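Local coordinates for protein probable tagatose 6-phosphate kinase (Sinorhizobium meliloti, PDB 3TXV) that probably acts in carbohydrate metabolism, perhaps as a tagatose-6-phosphate kinase, and is related to the GatZ/KbaZ subunits of tagatose-1,6-bisphosphate aldolase, at residues I387-V398 / L410-V418; P31-H42 / F74-F84. All blocks are in the same frame, centred on the assembly; numbering follows the deposited sequence.

Interaction 1. Residues I387-V398 / L410-V418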
loop_
_atom_site.group_PDB
_atom_site.type_symbol
_atom_site.label_atom_id
_atom_site.label_comp_id
_atom_site.label_asym_id
_atom_site.label_seq_id
_atom_site.Cartn_x
_atom_site.Cartn_y
_atom_site.Cartn_z
ATOM N N ILE A 387 -26.072 12.893 -3.393
ATOM C CA ILE A 387 -24.750 12.613 -3.878
ATOM C C ILE A 387 -23.975 13.924 -3.786
ATOM O O ILE A 387 -22.849 13.950 -3.290
ATOM C CB ILE A 387 -24.816 12.030 -5.293
ATOM C CG1 ILE A 387 -25.289 10.578 -5.235
ATOM C CG2 ILE A 387 -23.461 12.032 -5.956
ATOM C CD1 ILE A 387 -25.626 9.880 -6.626
ATOM N N SER A 388 -24.595 15.029 -4.191
ATOM C CA SER A 388 -23.927 16.331 -4.154
ATOM C C SER A 388 -23.526 16.782 -2.752
ATOM O O SER A 388 -22.513 17.449 -2.567
ATOM C CB SER A 388 -24.798 17.389 -4.796
ATOM O OG SER A 388 -24.142 18.622 -4.738
ATOM N N GLN A 389 -24.327 16.395 -1.780
ATOM C CA GLN A 389 -24.149 16.746 -0.379
ATOM C C GLN A 389 -23.094 15.878 0.272
ATOM O O GLN A 389 -22.317 16.348 1.090
ATOM C CB GLN A 389 -25.469 16.520 0.374
ATOM C CG GLN A 389 -25.398 16.691 1.848
ATOM C CD GLN A 389 -25.145 18.119 2.243
ATOM O OE1 GLN A 389 -26.019 18.967 2.095
ATOM N NE2 GLN A 389 -23.953 18.396 2.767
ATOM N N PHE A 390 -23.090 14.602 -0.070
ATOM C CA PHE A 390 -22.558 13.579 0.821
ATOM C C PHE A 390 -21.372 12.853 0.176
ATOM O O PHE A 390 -20.586 12.183 0.856
ATOM C CB PHE A 390 -23.674 12.561 1.141
ATOM C CG PHE A 390 -24.667 13.014 2.210
ATOM C CD1 PHE A 390 -24.255 13.237 3.527
ATOM C CD2 PHE A 390 -26.015 13.129 1.909
ATOM C CE1 PHE A 390 -25.155 13.596 4.491
ATOM C CE2 PHE A 390 -26.954 13.488 2.880
ATOM C CZ PHE A 390 -26.535 13.739 4.171
ATOM N N LEU A 391 -21.268 12.985 -1.148
ATOM C CA LEU A 391 -20.260 12.319 -1.974
ATOM C C LEU A 391 -19.967 13.286 -3.073
ATOM O O LEU A 391 -20.060 12.925 -4.239
ATOM C CB LEU A 391 -20.814 11.028 -2.603
ATOM C CG LEU A 391 -21.286 9.895 -1.676
ATOM C CD1 LEU A 391 -22.101 8.789 -2.428
ATOM C CD2 LEU A 391 -20.088 9.302 -0.904
ATOM N N ALA A 392 -19.644 14.513 -2.691
ATOM C CA ALA A 392 -19.527 15.636 -3.639
ATOM C C ALA A 392 -18.541 15.355 -4.790
ATOM O O ALA A 392 -18.690 15.894 -5.901
ATOM C CB ALA A 392 -19.139 16.938 -2.890
ATOM N N GLY A 393 -17.549 14.499 -4.501
ATOM C CA GLY A 393 -16.477 14.174 -5.437
ATOM C C GLY A 393 -16.941 13.282 -6.559
ATOM O O GLY A 393 -16.246 13.155 -7.576
ATOM N N SER A 394 -18.107 12.658 -6.404
ATOM C CA SER A 394 -18.692 11.932 -7.514
ATOM C C SER A 394 -19.779 12.673 -8.278
ATOM O O SER A 394 -20.311 12.148 -9.276
ATOM C CB SER A 394 -19.203 10.612 -7.028
ATOM O OG SER A 394 -18.089 9.884 -6.578
ATOM N N TYR A 395 -20.112 13.885 -7.822
ATOM C CA TYR A 395 -21.200 14.676 -8.424
ATOM C C TYR A 395 -21.007 14.980 -9.908
ATOM O O TYR A 395 -21.775 14.508 -10.715
ATOM C CB TYR A 395 -21.481 15.965 -7.630
ATOM C CG TYR A 395 -22.695 16.685 -8.128
ATOM C CD1 TYR A 395 -23.978 16.153 -7.925
ATOM C CD2 TYR A 395 -22.568 17.867 -8.828
ATOM C CE1 TYR A 395 -25.083 16.803 -8.403
ATOM C CE2 TYR A 395 -23.662 18.520 -9.321
ATOM C CZ TYR A 395 -24.910 17.994 -9.107
ATOM O OH TYR A 395 -25.989 18.675 -9.603
ATOM N N ALA A 396 -19.970 15.733 -10.256
ATOM C CA ALA A 396 -19.639 16.014 -11.655
ATOM C C ALA A 396 -19.669 14.738 -12.516
ATOM O O ALA A 396 -20.261 14.725 -13.613
ATOM C CB ALA A 396 -18.291 16.719 -11.767
ATOM N N ARG A 397 -19.055 13.665 -12.021
ATOM C CA ARG A 397 -19.069 12.415 -12.755
ATOM C C ARG A 397 -20.462 11.788 -12.889
ATOM O O ARG A 397 -20.785 11.230 -13.947
ATOM C CB ARG A 397 -18.063 11.422 -12.187
ATOM C CG ARG A 397 -16.672 11.613 -12.742
ATOM C CD ARG A 397 -15.699 10.631 -12.122
ATOM N NE ARG A 397 -15.349 11.119 -10.806
ATOM C CZ ARG A 397 -15.090 10.372 -9.741
ATOM N NH1 ARG A 397 -15.129 9.037 -9.800
ATOM N NH2 ARG A 397 -14.790 10.988 -8.608
ATOM N N VAL A 398 -21.281 11.879 -11.842
ATOM C CA VAL A 398 -22.672 11.446 -11.957
ATOM C C VAL A 398 -23.475 12.287 -12.978
ATOM O O VAL A 398 -24.334 11.761 -13.693
ATOM C CB VAL A 398 -23.389 11.503 -10.618
ATOM C CG1 VAL A 398 -24.888 11.114 -10.781
ATOM C CG2 VAL A 398 -22.695 10.613 -9.617
ATOM N N LEU A 410 -20.510 4.112 -6.515
ATOM C CA LEU A 410 -20.046 5.322 -5.861
ATOM C C LEU A 410 -18.817 5.069 -4.972
ATOM O O LEU A 410 -17.936 5.942 -4.827
ATOM C CB LEU A 410 -21.184 6.025 -5.129
ATOM C CG LEU A 410 -22.269 6.643 -6.034
ATOM C CD1 LEU A 410 -23.520 6.938 -5.247
ATOM C CD2 LEU A 410 -21.782 7.909 -6.764
ATOM N N ALA A 411 -18.721 3.863 -4.432
ATOM C CA ALA A 411 -17.523 3.471 -3.707
ATOM C C ALA A 411 -16.316 3.299 -4.644
ATOM O O ALA A 411 -15.299 3.898 -4.405
ATOM C CB ALA A 411 -17.787 2.212 -2.871
ATOM N N LEU A 412 -16.412 2.507 -5.718
ATOM C CA LEU A 412 -15.311 2.464 -6.715
ATOM C C LEU A 412 -14.938 3.854 -7.219
ATOM O O LEU A 412 -13.778 4.195 -7.363
ATOM C CB LEU A 412 -15.683 1.626 -7.922
ATOM C CG LEU A 412 -15.633 0.094 -7.980
ATOM C CD1 LEU A 412 -15.428 -0.605 -6.610
ATOM C CD2 LEU A 412 -16.910 -0.431 -8.699
ATOM N N ALA A 413 -15.951 4.663 -7.472
ATOM C CA ALA A 413 -15.780 6.014 -7.986
ATOM C C ALA A 413 -14.904 6.837 -7.101
ATOM O O ALA A 413 -14.110 7.607 -7.614
ATOM C CB ALA A 413 -17.120 6.687 -8.125
ATOM N N ALA A 414 -15.063 6.678 -5.782
ATOM C CA ALA A 414 -14.198 7.358 -4.803
ATOM C C ALA A 414 -12.758 6.871 -4.952
ATOM O O ALA A 414 -11.862 7.680 -5.208
ATOM C CB ALA A 414 -14.700 7.158 -3.381
ATOM N N VAL A 415 -12.540 5.554 -4.854
ATOM C CA VAL A 415 -11.200 4.992 -5.047
ATOM C C VAL A 415 -10.535 5.504 -6.354
ATOM O O VAL A 415 -9.412 6.054 -6.340
ATOM C CB VAL A 415 -11.192 3.431 -4.970
ATOM C CG1 VAL A 415 -9.810 2.933 -4.727
ATOM C CG2 VAL A 415 -12.082 2.958 -3.844
ATOM N N ASP A 416 -11.267 5.339 -7.462
ATOM C CA ASP A 416 -10.814 5.679 -8.815
ATOM C C ASP A 416 -10.349 7.135 -8.921
ATOM O O ASP A 416 -9.407 7.435 -9.626
ATOM C CB ASP A 416 -11.938 5.378 -9.805
ATOM C CG ASP A 416 -11.439 5.169 -11.220
ATOM O OD1 ASP A 416 -10.782 4.135 -11.480
ATOM O OD2 ASP A 416 -11.725 6.014 -12.086
ATOM N N ALA A 417 -10.979 8.036 -8.183
ATOM C CA ALA A 417 -10.521 9.427 -8.193
ATOM C C ALA A 417 -9.060 9.598 -7.707
ATOM O O ALA A 417 -8.303 10.393 -8.262
ATOM C CB ALA A 417 -11.486 10.330 -7.435
ATOM N N VAL A 418 -8.664 8.834 -6.692
ATOM C CA VAL A 418 -7.277 8.818 -6.220
ATOM C C VAL A 418 -6.422 8.173 -7.298
ATOM O O VAL A 418 -5.476 8.781 -7.791
ATOM C CB VAL A 418 -7.141 8.034 -4.902
ATOM C CG1 VAL A 418 -5.756 8.208 -4.299
ATOM C CG2 VAL A 418 -8.249 8.432 -3.897
#

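Interaction 2. Residues P31-H42 / F74-F84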
loop_
_atom_site.group_PDB
_atom_site.type_symbol
_atom_site.label_atom_id
_atom_site.label_comp_id
_atom_site.label_asym_id
_atom_site.label_seq_id
_atom_site.Cartn_x
_atom_site.Cartn_y
_atom_site.Cartn_z
ATOM N N PRO A 31 -10.457 -5.645 -0.870
ATOM C CA PRO A 31 -11.111 -6.178 -2.088
ATOM C C PRO A 31 -11.622 -5.099 -3.050
ATOM O O PRO A 31 -11.384 -5.202 -4.260
ATOM C CB PRO A 31 -12.296 -6.978 -1.544
ATOM C CG PRO A 31 -12.208 -6.919 -0.031
ATOM C CD PRO A 31 -10.823 -6.432 0.318
ATOM N N LEU A 32 -12.316 -4.072 -2.537
ATOM C CA LEU A 32 -12.806 -3.025 -3.413
ATOM C C LEU A 32 -11.714 -2.132 -3.955
ATOM O O LEU A 32 -11.827 -1.661 -5.079
ATOM C CB LEU A 32 -13.866 -2.185 -2.749
ATOM C CG LEU A 32 -15.196 -2.894 -2.576
ATOM C CD1 LEU A 32 -15.999 -2.196 -1.468
ATOM C CD2 LEU A 32 -15.984 -2.933 -3.889
ATOM N N VAL A 33 -10.659 -1.881 -3.182
ATOM C CA VAL A 33 -9.532 -1.130 -3.736
ATOM C C VAL A 33 -8.846 -1.968 -4.839
ATOM O O VAL A 33 -8.506 -1.457 -5.895
ATOM C CB VAL A 33 -8.495 -0.658 -2.662
ATOM C CG1 VAL A 33 -7.272 0.025 -3.329
ATOM C CG2 VAL A 33 -9.130 0.272 -1.670
ATOM N N ILE A 34 -8.674 -3.259 -4.620
ATOM C CA ILE A 34 -8.054 -4.053 -5.655
ATOM C C ILE A 34 -8.901 -4.016 -6.954
ATOM O O ILE A 34 -8.376 -3.657 -8.028
ATOM C CB ILE A 34 -7.753 -5.485 -5.163
ATOM C CG1 ILE A 34 -6.558 -5.455 -4.211
ATOM C CG2 ILE A 34 -7.424 -6.405 -6.334
ATOM C CD1 ILE A 34 -6.709 -6.396 -3.049
ATOM N N GLU A 35 -10.196 -4.358 -6.835
ATOM C CA GLU A 35 -11.171 -4.294 -7.928
ATOM C C GLU A 35 -11.062 -2.964 -8.636
ATOM O O GLU A 35 -11.002 -2.910 -9.858
ATOM C CB GLU A 35 -12.576 -4.484 -7.367
ATOM C CG GLU A 35 -13.782 -4.404 -8.361
ATOM C CD GLU A 35 -15.069 -4.971 -7.722
ATOM O OE1 GLU A 35 -14.996 -5.519 -6.583
ATOM O OE2 GLU A 35 -16.146 -4.902 -8.344
ATOM N N ALA A 36 -11.007 -1.891 -7.858
ATOM C CA ALA A 36 -10.915 -0.544 -8.406
ATOM C C ALA A 36 -9.580 -0.262 -9.091
ATOM O O ALA A 36 -9.522 0.394 -10.131
ATOM C CB ALA A 36 -11.170 0.461 -7.316
ATOM N N ALA A 37 -8.509 -0.764 -8.507
ATOM C CA ALA A 37 -7.199 -0.649 -9.119
ATOM C C ALA A 37 -7.189 -1.382 -10.418
ATOM O O ALA A 37 -6.711 -0.869 -11.406
ATOM C CB ALA A 37 -6.104 -1.176 -8.205
HETATM N N MSE A 38 -7.713 -2.588 -10.429
HETATM C CA MSE A 38 -7.751 -3.313 -11.680
HETATM C C MSE A 38 -8.541 -2.522 -12.745
HETATM O O MSE A 38 -7.994 -2.195 -13.783
HETATM C CB MSE A 38 -8.280 -4.731 -11.475
HETATM C CG MSE A 38 -7.268 -5.712 -10.894
HETATM SE SE MSE A 38 -8.335 -7.077 -10.110
HETATM C CE MSE A 38 -7.138 -8.580 -9.942
ATOM N N LEU A 39 -9.792 -2.154 -12.455
ATOM C CA LEU A 39 -10.639 -1.419 -13.401
ATOM C C LEU A 39 -9.958 -0.221 -14.051
ATOM O O LEU A 39 -10.162 0.045 -15.238
ATOM C CB LEU A 39 -11.973 -1.000 -12.767
ATOM C CG LEU A 39 -12.999 -2.127 -12.493
ATOM C CD1 LEU A 39 -14.269 -1.621 -11.831
ATOM C CD2 LEU A 39 -13.367 -2.932 -13.752
ATOM N N ARG A 40 -9.145 0.505 -13.300
ATOM C CA ARG A 40 -8.459 1.643 -13.883
ATOM C C ARG A 40 -7.354 1.176 -14.826
ATOM O O ARG A 40 -7.263 1.653 -15.973
ATOM C CB ARG A 40 -7.944 2.579 -12.793
ATOM C CG ARG A 40 -6.816 3.501 -13.218
ATOM C CD ARG A 40 -7.230 4.501 -14.239
ATOM N NE ARG A 40 -8.493 5.112 -13.859
ATOM C CZ ARG A 40 -8.950 6.260 -14.344
ATOM N NH1 ARG A 40 -8.239 6.939 -15.231
ATOM N NH2 ARG A 40 -10.116 6.734 -13.933
ATOM N N ALA A 41 -6.517 0.245 -14.364
ATOM C CA ALA A 41 -5.518 -0.358 -15.236
ATOM C C ALA A 41 -6.146 -0.814 -16.564
ATOM O O ALA A 41 -5.651 -0.466 -17.634
ATOM C CB ALA A 41 -4.834 -1.500 -14.548
ATOM N N HIS A 42 -7.304 -1.418 -16.520
ATOM C CA HIS A 42 -7.928 -1.877 -17.718
ATOM C C HIS A 42 -8.149 -0.716 -18.643
ATOM O O HIS A 42 -7.984 -0.824 -19.820
ATOM C CB HIS A 42 -9.261 -2.479 -17.376
ATOM C CG HIS A 42 -9.677 -3.573 -18.298
ATOM N ND1 HIS A 42 -10.716 -4.428 -18.015
ATOM C CD2 HIS A 42 -9.179 -3.963 -19.488
ATOM C CE1 HIS A 42 -10.842 -5.295 -18.997
ATOM N NE2 HIS A 42 -9.924 -5.030 -19.903
ATOM N N PHE A 74 -6.894 -15.035 -3.706
ATOM C CA PHE A 74 -7.684 -13.874 -3.301
ATOM C C PHE A 74 -7.743 -12.800 -4.409
ATOM O O PHE A 74 -8.813 -12.488 -4.924
ATOM C CB PHE A 74 -7.073 -13.309 -2.011
ATOM C CG PHE A 74 -7.722 -12.042 -1.514
ATOM C CD1 PHE A 74 -8.930 -12.091 -0.821
ATOM C CD2 PHE A 74 -7.099 -10.812 -1.709
ATOM C CE1 PHE A 74 -9.519 -10.936 -0.373
ATOM C CE2 PHE A 74 -7.682 -9.653 -1.259
ATOM C CZ PHE A 74 -8.887 -9.701 -0.586
ATOM N N VAL A 75 -6.590 -12.247 -4.772
ATOM C CA VAL A 75 -6.492 -11.321 -5.894
ATOM C C VAL A 75 -7.046 -11.942 -7.214
ATOM O O VAL A 75 -7.715 -11.266 -8.010
ATOM C CB VAL A 75 -5.028 -10.802 -6.067
ATOM C CG1 VAL A 75 -4.907 -9.852 -7.235
ATOM C CG2 VAL A 75 -4.561 -10.071 -4.834
ATOM N N GLY A 76 -6.780 -13.213 -7.462
ATOM C CA GLY A 76 -7.321 -13.831 -8.664
ATOM C C GLY A 76 -8.856 -13.913 -8.731
ATOM O O GLY A 76 -9.462 -13.831 -9.815
ATOM N N ALA A 77 -9.479 -14.071 -7.567
ATOM C CA ALA A 77 -10.922 -14.202 -7.472
ATOM C C ALA A 77 -11.640 -12.928 -7.962
ATOM O O ALA A 77 -12.641 -12.981 -8.707
ATOM C CB ALA A 77 -11.303 -14.530 -6.042
ATOM N N ILE A 78 -11.092 -11.797 -7.525
ATOM C CA ILE A 78 -11.506 -10.448 -7.892
ATOM C C ILE A 78 -11.405 -10.275 -9.419
ATOM O O ILE A 78 -12.350 -9.819 -10.072
ATOM C CB ILE A 78 -10.607 -9.427 -7.125
ATOM C CG1 ILE A 78 -10.846 -9.552 -5.636
ATOM C CG2 ILE A 78 -10.856 -8.014 -7.526
ATOM C CD1 ILE A 78 -9.866 -8.780 -4.833
ATOM N N ALA A 79 -10.260 -10.670 -9.973
ATOM C CA ALA A 79 -9.971 -10.513 -11.386
ATOM C C ALA A 79 -11.055 -11.169 -12.194
ATOM O O ALA A 79 -11.560 -10.609 -13.163
ATOM C CB ALA A 79 -8.634 -11.141 -11.715
ATOM N N ASP A 80 -11.407 -12.374 -11.783
ATOM C CA ASP A 80 -12.429 -13.123 -12.485
ATOM C C ASP A 80 -13.755 -12.371 -12.408
ATOM O O ASP A 80 -14.305 -12.013 -13.452
ATOM C CB ASP A 80 -12.597 -14.529 -11.898
ATOM C CG ASP A 80 -11.351 -15.359 -11.997
ATOM O OD1 ASP A 80 -10.396 -14.993 -12.750
ATOM O OD2 ASP A 80 -11.355 -16.393 -11.298
ATOM N N ARG A 81 -14.254 -12.126 -11.192
ATOM C CA ARG A 81 -15.530 -11.436 -11.013
ATOM C C ARG A 81 -15.762 -10.315 -12.057
ATOM O O ARG A 81 -16.914 -10.017 -12.406
ATOM C CB ARG A 81 -15.656 -10.876 -9.577
ATOM C CG ARG A 81 -16.071 -11.854 -8.471
ATOM N N ILE A 82 -14.668 -9.727 -12.556
ATOM C CA ILE A 82 -14.696 -8.534 -13.426
ATOM C C ILE A 82 -13.986 -8.736 -14.770
ATOM O O ILE A 82 -13.598 -7.752 -15.416
ATOM C CB ILE A 82 -14.078 -7.265 -12.717
ATOM C CG1 ILE A 82 -12.628 -7.517 -12.279
ATOM C CG2 ILE A 82 -14.913 -6.856 -11.514
ATOM C CD1 ILE A 82 -11.789 -6.276 -12.130
ATOM N N GLU A 83 -13.791 -9.993 -15.178
ATOM C CA GLU A 83 -13.093 -10.325 -16.432
ATOM C C GLU A 83 -11.778 -9.528 -16.610
ATOM O O GLU A 83 -11.599 -8.790 -17.603
ATOM C CB GLU A 83 -14.000 -10.107 -17.669
ATOM C CG GLU A 83 -15.524 -10.069 -17.416
ATOM C CD GLU A 83 -16.213 -11.405 -17.683
ATOM O OE1 GLU A 83 -16.125 -12.332 -16.828
ATOM O OE2 GLU A 83 -16.854 -11.511 -18.762
ATOM N N PHE A 84 -10.870 -9.667 -15.658
ATOM C CA PHE A 84 -9.570 -9.048 -15.771
ATOM C C PHE A 84 -8.511 -10.120 -15.861
ATOM O O PHE A 84 -8.487 -11.035 -15.069
ATOM C CB PHE A 84 -9.291 -8.183 -14.575
ATOM C CG PHE A 84 -8.017 -7.457 -14.673
ATOM C CD1 PHE A 84 -6.871 -8.004 -14.216
ATOM C CD2 PHE A 84 -7.956 -6.239 -15.253
ATOM C CE1 PHE A 84 -5.718 -7.352 -14.335
ATOM C CE2 PHE A 84 -6.781 -5.592 -15.367
ATOM C CZ PHE A 84 -5.675 -6.138 -14.902
#

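Interaction 1. Residues I387-V398 / L410-V418
Ala413 O accepts two hydrogen bonds, one from Arg397 NH1 across the contact at 2.8 Å and one from Ala417 N within its own helix. The two donors approach from opposite faces of the carbonyl plane, and the arginine bond is added to one the helix already makes. Here two short helices near the C terminus, 384-390 and 395-399, joined by a turn, pack on helix 407-424, which lies outside the closed eight-stranded beta/alpha barrel. The N-H of Arg397 points almost straight at its acceptor (165°), and the oxygen lies near the guanidinium plane, although NH1 itself stands above the plane of the carbonyl. A bend at chi3 (-78°) turns the long arginine chain so that its end reaches the alanine face of the helix. There NH2 lies 3.6 Å from Ala417 CB and makes a weak hydrogen bond back to Gly393 O. Small residues suit this face because a flat guanidinium must come close to the backbone. Ser394 is also small, and its OG lies 3.7 Å from Ala413 CB.

The apolar half of the contact centres on Leu410, whose forked end spreads over both parts of segment 387-398. Its CD1 branch meets Leu391 CD1 at 3.7 Å and also touches Ile387 CD1, whose side chain crosses that of the leucine roughly at a right angle. The other branch, Leu410 CD2, packs 3.7 Å from Ser394 CB and meets Val398 CG2, on the second short helix, at 4.0 Å.

Interaction 2. Residues P31-H42 / F74-F84
Met38, a selenomethionine in this model, has CG anti to its carbonyl carbon (chi1 -78°) and an extended chain beyond it, while Phe84 has CG anti to its backbone N (chi1 -176°); together these torsions bring the ring against the methionine chain. Met38 CG sits over the face of Phe84, 4.1 Å from the ring centroid, a CH-pi contact; SE lies obliquely to the same ring in a Met-aromatic contact. The slender, unbranched chain can extend from helix 31-43 of the beta/alpha barrel to its neighbour: its tip, CE, reaches Ala79 CB at 3.5 Å, and SE touches Ile78 CG2 at 3.7 Å. Ile78 is a knob in a hole formed by Pro31, Ile34, Glu35 and Met38, its CD1 branch lying 3.7 Å from Ile34 CG2. At one end the edge of Phe74 meets Pro31 and Ile34; at the other, the edge of Phe84 points toward the face of His42 in a T-shaped pair. A Schellman motif with Glu83 as C-prime residue ends helix 68-81 and leads the chain to Phe84. The axes of segments 31-42 and 74-81 come within 9.7 Å at closest approach, 54° apart in direction. Ile89 of strand 89-96 and Val48 of strand 48-53 also touch Met38, while helix 407-424 packs on Leu32 and Ala36 and supplies Lys408, the salt-bridge partner of Glu35.

In the fold
From the N terminus, helix 31-43 follows the first barrel strand, and interaction 2 closes a loop of 31 intervening residues containing strand 48-53, joining two successive outer helices of the beta/alpha barrel. The chain then completes the eight strands before interaction 1 opens. That contact closes a short 11-residue loop and brings helices 384-390 and 395-399 onto helix 407-424. The loops are in series, neither nested nor crossed. Helix 407-424 nevertheless joins them in space: Asp416 OD2 forms a salt bridge with Arg40 NH2, while Leu412 and Val415 pack on residues of 31-42. The C-terminal helices thereby connect to the barrel's first helix.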